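Local coordinates for ABC transporter, substrate-binding protein (Clostridium perfringens, PDB 4EDP) that probably captures a small solute outside the cell and hands it to the membrane components of an ABC importer, at residues Ala117-Lys125 and Glu301-Lys309; Pro171-Val182 and Met339-Asn347. All coordinates share one frame; numbering follows the deposited sequence. Where two conformers were deposited one is given.

Interaction 1: residues Ala117-Lys125 and Glu301-Lys309; sequences ASEMNEKAK and ESPVNKEVK
Glu119 runs alongside Asn305, the two side chains pointing the same way. Its CB lies against the amide, 3.6 Å from Asn305 ND2; CG passes CG of Glu307, whose side chain crosses at about a right angle; CD lies 3.9 Å from Asn305 ND2 and 4.1 Å from Glu307 CG; and OE1 at the tip takes a hydrogen bond from Asn305 ND2 at 2.9 Å, on the lone pair facing away from OE2. Asparagine suits this place because its ends work separately: ND2 also donates to Leu287 O, while OD1 accepts from Glu307 N in an Asx turn that opens the type I turn Asn305-Val308. The backbones form a single beta bridge between Met120 and Asn305, a joint between two loops of a periplasmic-binding-protein type fold. Lys306 N donates to Glu119 O (2.9 Å) and Asn121 N to Val304 O (2.8 Å). Beside this bridge Val304 CB rests on the methyl CB of Ala124 at 3.7 Å. Asn121 sets CG between its backbone N and carbonyl carbon (chi1 64°), which lets OD1 accept from Ala124 N, an Asx motif just ahead of helix 125-130; ND2 reaches Pro303 O through a water.

Interaction 2: residues Pro171-Val182 and Met339-Asn347; sequences PDITTTNGPAMV and MDQWVNNWN
Ile173 slides across the Trp346 indole, its CB almost straight above the five-membered ring, 3.6 Å from the centroid, a CH-pi contact. The branched side chain suits this spot because its arms spread over different neighbours: CG2 lies 3.5 Å from Trp346 CD1, while CG1, anti to the backbone N (chi1 -169°), turns to Val343 CG2 and, in the modelled conformer of Met339, to its methyl CE. A second CH-pi contact sets Val182 CG1 over the six-membered ring of Trp342, 3.7 Å from its centroid, while Pro179 brings its CA to the edge of that ring, near CZ3. Within this packed part Trp342 NE1 is satisfied by Asn197 O, but Pro171 O, 3.3 Å from Trp346 CZ2, is buried without a hydrogen-bond partner. Thus the loop after strand 168-171 and the first turns of helix 178-189 pack on the C-terminal helix 332-350, their short helical segments inclined at 73°; Phe202 and Leu205 of helix 199-208 extend the apolar cluster.

The other flank is looser and wetter. There Asp172 OD1 receives a weak, bent hydrogen bond from Trp346 NE1 (2.9 Å, 127° at the hydrogen), the carboxylate steeply inclined to the ring, and a second weak one from Thr215 OG1. Its OD2 accepts from Thr174 OG1, and a water donates to both OD2 and Asn347 OD1, bridging the segments. Cohesion of the contact therefore probably rests on aliphatic groups against indole carbon, while the weak indole bond, Thr174 and the water together help to place the Asp172 carboxylate.

Interactions 1 and 2 lie on opposite sides of the chain's centre, their centres 28 Å apart and their nearest atoms about 12 Å apart, so neither touches the other. Along the chain they cross: 117-125 and 171-182 come first, followed by 301-309 and 339-347, and each contact ties an earlier part of the chain to a later one. Interaction 1 is a backbone bridge between loops, partly buried, whereas interaction 2 is a buried aromatic and aliphatic interface with the C-terminal helix. Strand 135-145 touches residues of both, including Asn121 and Ala180. Solute-binding proteins of this family bind their ligand in the cleft between two lobes, but a role in binding cannot be assigned to either contact.

Interaction 1: residues Ala117-Lys125 and Glu301-Lys309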
# COMPACT_ATOMS: atom_id res chain seq x y z
N ALA A 117 3.80 -6.82 17.94
CA ALA A 117 2.81 -7.23 16.94
C ALA A 117 1.41 -7.35 17.57
O ALA A 117 0.40 -7.28 16.85
CB ALA A 117 3.22 -8.54 16.26
N SER A 118 1.34 -7.52 18.89
CA SER A 118 0.05 -7.61 19.59
C SER A 118 -0.72 -6.30 19.50
O SER A 118 -1.94 -6.28 19.66
CB SER A 118 0.21 -8.01 21.06
OG SER A 118 0.76 -6.95 21.86
N GLU A 119 -0.00 -5.21 19.23
CA GLU A 119 -0.63 -3.89 19.17
C GLU A 119 -1.10 -3.48 17.77
O GLU A 119 -1.67 -2.42 17.60
CB GLU A 119 0.34 -2.86 19.78
CG GLU A 119 0.61 -3.12 21.25
CD GLU A 119 1.65 -2.20 21.89
OE1 GLU A 119 2.13 -1.23 21.27
OE2 GLU A 119 2.00 -2.48 23.04
N MET A 120 -0.89 -4.34 16.78
CA MET A 120 -1.30 -4.05 15.41
C MET A 120 -2.82 -4.03 15.31
O MET A 120 -3.51 -4.74 16.05
CB MET A 120 -0.71 -5.09 14.45
CG MET A 120 0.83 -4.93 14.29
SD MET A 120 1.70 -6.27 13.45
CE MET A 120 1.12 -6.06 11.75
N ASN A 121 -3.35 -3.19 14.42
CA ASN A 121 -4.80 -3.14 14.24
C ASN A 121 -5.22 -4.45 13.56
O ASN A 121 -4.38 -5.13 12.99
CB ASN A 121 -5.24 -1.87 13.51
CG ASN A 121 -4.72 -1.78 12.10
OD1 ASN A 121 -4.94 -2.67 11.28
ND2 ASN A 121 -4.11 -0.63 11.78
N GLU A 122 -6.50 -4.80 13.65
CA GLU A 122 -6.99 -6.06 13.12
C GLU A 122 -6.70 -6.27 11.63
O GLU A 122 -6.40 -7.39 11.22
CB GLU A 122 -8.49 -6.19 13.35
CG GLU A 122 -9.03 -7.54 12.91
CD GLU A 122 -10.53 -7.63 12.95
OE1 GLU A 122 -11.14 -6.84 13.69
OE2 GLU A 122 -11.08 -8.51 12.24
N LYS A 123 -6.80 -5.22 10.82
CA LYS A 123 -6.49 -5.38 9.39
C LYS A 123 -5.01 -5.71 9.14
O LYS A 123 -4.69 -6.61 8.34
CB LYS A 123 -6.89 -4.14 8.59
CG LYS A 123 -8.33 -3.76 8.73
CD LYS A 123 -9.28 -4.82 8.31
CE LYS A 123 -10.70 -4.38 8.60
NZ LYS A 123 -11.66 -5.44 8.29
N ALA A 124 -4.12 -4.98 9.80
CA ALA A 124 -2.68 -5.20 9.66
C ALA A 124 -2.30 -6.60 10.18
O ALA A 124 -1.34 -7.21 9.70
CB ALA A 124 -1.88 -4.06 10.40
N LYS A 125 -3.04 -7.11 11.16
CA LYS A 125 -2.76 -8.45 11.68
C LYS A 125 -2.93 -9.55 10.63
O LYS A 125 -2.45 -10.67 10.81
CB LYS A 125 -3.52 -8.73 12.98
CG LYS A 125 -2.86 -8.06 14.17
CD LYS A 125 -3.67 -8.23 15.45
CE LYS A 125 -2.91 -7.71 16.65
NZ LYS A 125 -3.71 -7.74 17.92
N GLU A 301 4.00 8.20 7.54
CA GLU A 301 3.66 6.77 7.48
C GLU A 301 2.45 6.52 8.36
O GLU A 301 2.49 6.78 9.57
CB GLU A 301 4.83 5.89 7.93
CG GLU A 301 6.00 5.90 6.96
CD GLU A 301 7.17 5.03 7.40
OE1 GLU A 301 7.12 4.44 8.51
OE2 GLU A 301 8.15 4.96 6.64
N SER A 302 1.37 6.04 7.76
CA SER A 302 0.17 5.72 8.52
C SER A 302 0.53 4.55 9.45
O SER A 302 1.15 3.57 9.04
CB SER A 302 -0.98 5.31 7.61
OG SER A 302 -1.44 6.39 6.79
N PRO A 303 0.11 4.65 10.71
CA PRO A 303 0.48 3.62 11.67
C PRO A 303 -0.33 2.35 11.61
O PRO A 303 -1.51 2.36 11.21
CB PRO A 303 0.25 4.30 13.00
CG PRO A 303 -0.88 5.27 12.72
CD PRO A 303 -0.59 5.78 11.35
N VAL A 304 0.31 1.24 11.96
CA VAL A 304 -0.39 -0.04 12.11
C VAL A 304 -0.60 -0.32 13.60
O VAL A 304 -1.39 -1.20 13.96
CB VAL A 304 0.34 -1.23 11.46
CG1 VAL A 304 0.45 -1.05 9.93
CG2 VAL A 304 1.73 -1.46 12.09
N ASN A 305 0.09 0.42 14.48
CA ASN A 305 -0.04 0.23 15.91
C ASN A 305 -1.26 1.01 16.39
O ASN A 305 -1.29 2.23 16.30
CB ASN A 305 1.25 0.67 16.64
CG ASN A 305 1.22 0.41 18.13
OD1 ASN A 305 0.22 0.70 18.81
ND2 ASN A 305 2.35 -0.06 18.68
N LYS A 306 -2.28 0.29 16.89
CA LYS A 306 -3.53 0.92 17.33
C LYS A 306 -3.42 1.75 18.60
O LYS A 306 -4.39 2.43 18.98
CB LYS A 306 -4.63 -0.15 17.49
CG LYS A 306 -4.42 -1.14 18.59
CD LYS A 306 -5.45 -2.27 18.52
CE LYS A 306 -5.17 -3.31 19.58
NZ LYS A 306 -6.21 -4.38 19.60
N GLU A 307 -2.28 1.73 19.26
CA GLU A 307 -2.12 2.49 20.50
C GLU A 307 -1.52 3.88 20.33
O GLU A 307 -1.39 4.62 21.31
CB GLU A 307 -1.21 1.72 21.45
CG GLU A 307 -1.65 0.29 21.71
CD GLU A 307 -3.00 0.20 22.39
OE1 GLU A 307 -3.47 1.24 22.91
OE2 GLU A 307 -3.58 -0.91 22.42
N VAL A 308 -1.17 4.24 19.10
CA VAL A 308 -0.54 5.53 18.78
C VAL A 308 -1.43 6.77 19.02
O VAL A 308 -2.59 6.78 18.62
CB VAL A 308 -0.06 5.52 17.31
CG1 VAL A 308 0.31 6.92 16.84
CG2 VAL A 308 1.10 4.55 17.15
N LYS A 309 -0.86 7.81 19.62
CA LYS A 309 -1.59 9.04 19.91
C LYS A 309 -1.15 10.08 18.87
O LYS A 309 0.01 10.47 18.88
CB LYS A 309 -1.24 9.54 21.31
CG LYS A 309 -1.80 10.91 21.66
CD LYS A 309 -1.20 11.44 22.95
CE LYS A 309 -1.69 12.85 23.23
NZ LYS A 309 -1.00 13.45 24.41
O HOH W 1 -3.60 1.26 13.50

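Interaction 2: residues Pro171-Val182 and Met339-Asn347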
# COMPACT_ATOMS: atom_id res chain seq x y z
N PRO A 171 -6.39 3.88 -11.34
CA PRO A 171 -5.01 3.45 -11.33
C PRO A 171 -4.78 2.29 -12.28
O PRO A 171 -5.64 1.40 -12.42
CB PRO A 171 -4.79 2.99 -9.88
CG PRO A 171 -6.12 2.57 -9.44
CD PRO A 171 -7.06 3.56 -10.07
N ASP A 172 -3.62 2.28 -12.94
CA ASP A 172 -3.31 1.21 -13.87
C ASP A 172 -3.03 -0.08 -13.10
O ASP A 172 -2.67 -0.06 -11.91
CB ASP A 172 -2.09 1.56 -14.71
CG ASP A 172 -1.89 0.59 -15.85
OD1 ASP A 172 -2.84 0.40 -16.64
OD2 ASP A 172 -0.79 0.01 -15.94
N ILE A 173 -3.22 -1.20 -13.79
CA ILE A 173 -3.01 -2.52 -13.19
C ILE A 173 -1.61 -2.71 -12.60
O ILE A 173 -1.45 -3.45 -11.62
CB ILE A 173 -3.31 -3.64 -14.21
CG1 ILE A 173 -3.37 -5.01 -13.53
CG2 ILE A 173 -2.29 -3.60 -15.36
CD1 ILE A 173 -4.49 -5.12 -12.42
N THR A 174 -0.61 -2.03 -13.16
CA THR A 174 0.78 -2.15 -12.70
C THR A 174 1.15 -1.29 -11.49
O THR A 174 2.28 -1.35 -11.02
CB THR A 174 1.77 -1.79 -13.86
OG1 THR A 174 1.56 -0.44 -14.28
CG2 THR A 174 1.57 -2.72 -15.04
N THR A 175 0.20 -0.52 -10.97
CA THR A 175 0.43 0.37 -9.83
C THR A 175 -0.01 -0.31 -8.55
O THR A 175 -0.68 -1.35 -8.58
CB THR A 175 -0.39 1.67 -9.95
OG1 THR A 175 -1.79 1.36 -9.83
CG2 THR A 175 -0.11 2.39 -11.29
N THR A 176 0.34 0.29 -7.43
CA THR A 176 -0.02 -0.27 -6.13
C THR A 176 -1.47 -0.66 -6.00
O THR A 176 -1.80 -1.73 -5.48
CB THR A 176 0.30 0.73 -5.02
OG1 THR A 176 1.69 1.04 -5.10
CG2 THR A 176 -0.05 0.15 -3.64
N ASN A 177 -2.35 0.20 -6.50
CA ASN A 177 -3.79 -0.00 -6.39
C ASN A 177 -4.50 -0.64 -7.56
O ASN A 177 -5.73 -0.67 -7.60
CB ASN A 177 -4.42 1.33 -5.97
CG ASN A 177 -3.96 1.71 -4.59
OD1 ASN A 177 -4.18 0.96 -3.64
ND2 ASN A 177 -3.26 2.83 -4.46
N GLY A 178 -3.73 -1.22 -8.47
CA GLY A 178 -4.32 -1.93 -9.61
C GLY A 178 -5.17 -3.11 -9.17
O GLY A 178 -6.31 -3.25 -9.59
N PRO A 179 -4.62 -3.97 -8.30
CA PRO A 179 -5.41 -5.11 -7.81
C PRO A 179 -6.69 -4.67 -7.12
O PRO A 179 -7.74 -5.28 -7.32
CB PRO A 179 -4.45 -5.79 -6.83
CG PRO A 179 -3.10 -5.54 -7.45
CD PRO A 179 -3.18 -4.14 -8.01
N ALA A 180 -6.63 -3.61 -6.32
CA ALA A 180 -7.82 -3.09 -5.67
C ALA A 180 -8.88 -2.70 -6.70
O ALA A 180 -10.06 -2.96 -6.49
CB ALA A 180 -7.46 -1.87 -4.77
N MET A 181 -8.46 -2.09 -7.80
CA MET A 181 -9.39 -1.66 -8.82
C MET A 181 -10.13 -2.89 -9.42
O MET A 181 -11.33 -2.85 -9.68
CB MET A 181 -8.66 -0.80 -9.88
CG MET A 181 -9.59 -0.05 -10.74
SD MET A 181 -10.49 1.21 -9.80
CE MET A 181 -12.02 1.13 -10.73
N VAL A 182 -9.41 -4.00 -9.60
CA VAL A 182 -10.02 -5.24 -10.10
C VAL A 182 -11.01 -5.77 -9.03
O VAL A 182 -12.10 -6.25 -9.37
CB VAL A 182 -8.96 -6.32 -10.46
CG1 VAL A 182 -9.62 -7.64 -10.84
CG2 VAL A 182 -8.03 -5.83 -11.57
N MET A 339 -1.62 -12.61 -11.58
CA MET A 339 -1.23 -11.28 -12.05
C MET A 339 -0.95 -11.21 -13.56
O MET A 339 -1.36 -10.25 -14.22
CB MET A 339 -0.03 -10.77 -11.25
CG MET A 339 0.16 -9.26 -11.34
SD MET A 339 -1.28 -8.37 -10.68
CE MET A 339 -0.76 -6.67 -10.99
N ASP A 340 -0.26 -12.20 -14.12
CA ASP A 340 0.04 -12.18 -15.55
C ASP A 340 -1.27 -12.17 -16.35
O ASP A 340 -1.42 -11.43 -17.33
CB ASP A 340 0.94 -13.35 -15.98
CG ASP A 340 2.36 -13.23 -15.45
OD1 ASP A 340 2.76 -12.14 -14.99
OD2 ASP A 340 3.09 -14.24 -15.51
N GLN A 341 -2.22 -12.98 -15.92
CA GLN A 341 -3.53 -13.05 -16.56
C GLN A 341 -4.24 -11.70 -16.43
O GLN A 341 -4.78 -11.19 -17.42
CB GLN A 341 -4.37 -14.15 -15.90
CG GLN A 341 -5.78 -14.33 -16.49
CD GLN A 341 -6.53 -15.49 -15.83
OE1 GLN A 341 -5.93 -16.34 -15.18
NE2 GLN A 341 -7.85 -15.54 -16.02
N TRP A 342 -4.20 -11.13 -15.24
CA TRP A 342 -4.84 -9.83 -14.97
C TRP A 342 -4.27 -8.71 -15.82
O TRP A 342 -5.01 -7.93 -16.41
CB TRP A 342 -4.76 -9.50 -13.49
CG TRP A 342 -5.79 -10.21 -12.66
CD1 TRP A 342 -6.47 -11.36 -13.00
CD2 TRP A 342 -6.16 -9.92 -11.30
NE1 TRP A 342 -7.30 -11.74 -11.97
CE2 TRP A 342 -7.12 -10.88 -10.91
CE3 TRP A 342 -5.80 -8.92 -10.40
CZ2 TRP A 342 -7.71 -10.87 -9.66
CZ3 TRP A 342 -6.40 -8.90 -9.15
CH2 TRP A 342 -7.33 -9.87 -8.78
N VAL A 343 -2.95 -8.63 -15.88
CA VAL A 343 -2.29 -7.62 -16.71
C VAL A 343 -2.70 -7.78 -18.18
O VAL A 343 -3.03 -6.81 -18.85
CB VAL A 343 -0.78 -7.69 -16.54
CG1 VAL A 343 -0.09 -6.82 -17.57
CG2 VAL A 343 -0.40 -7.28 -15.12
N ASN A 344 -2.68 -9.02 -18.69
CA ASN A 344 -3.08 -9.27 -20.07
C ASN A 344 -4.52 -8.81 -20.31
O ASN A 344 -4.79 -8.07 -21.25
CB ASN A 344 -2.94 -10.75 -20.42
CG ASN A 344 -1.50 -11.19 -20.60
OD1 ASN A 344 -0.59 -10.37 -20.55
ND2 ASN A 344 -1.29 -12.48 -20.83
N ASN A 345 -5.43 -9.24 -19.44
CA ASN A 345 -6.85 -8.86 -19.55
C ASN A 345 -7.06 -7.35 -19.48
O ASN A 345 -7.83 -6.78 -20.26
CB ASN A 345 -7.66 -9.48 -18.42
CG ASN A 345 -7.99 -10.95 -18.63
OD1 ASN A 345 -7.95 -11.46 -19.75
ND2 ASN A 345 -8.36 -11.63 -17.54
N TRP A 346 -6.37 -6.72 -18.54
CA TRP A 346 -6.48 -5.27 -18.33
C TRP A 346 -6.04 -4.50 -19.56
O TRP A 346 -6.77 -3.64 -20.05
CB TRP A 346 -5.60 -4.86 -17.15
CG TRP A 346 -5.64 -3.39 -16.80
CD1 TRP A 346 -4.92 -2.38 -17.39
CD2 TRP A 346 -6.41 -2.78 -15.75
NE1 TRP A 346 -5.21 -1.19 -16.77
CE2 TRP A 346 -6.11 -1.41 -15.76
CE3 TRP A 346 -7.31 -3.27 -14.79
CZ2 TRP A 346 -6.69 -0.51 -14.86
CZ3 TRP A 346 -7.89 -2.39 -13.90
CH2 TRP A 346 -7.58 -1.02 -13.94
N ASN A 347 -4.85 -4.81 -20.05
CA ASN A 347 -4.32 -4.15 -21.23
C ASN A 347 -5.19 -4.37 -22.46
O ASN A 347 -5.39 -3.45 -23.25
CB ASN A 347 -2.87 -4.58 -21.49
CG ASN A 347 -1.90 -4.05 -20.43
OD1 ASN A 347 -2.19 -3.07 -19.75
ND2 ASN A 347 -0.73 -4.67 -20.32
O HOH W 2 -0.46 -1.56 -18.23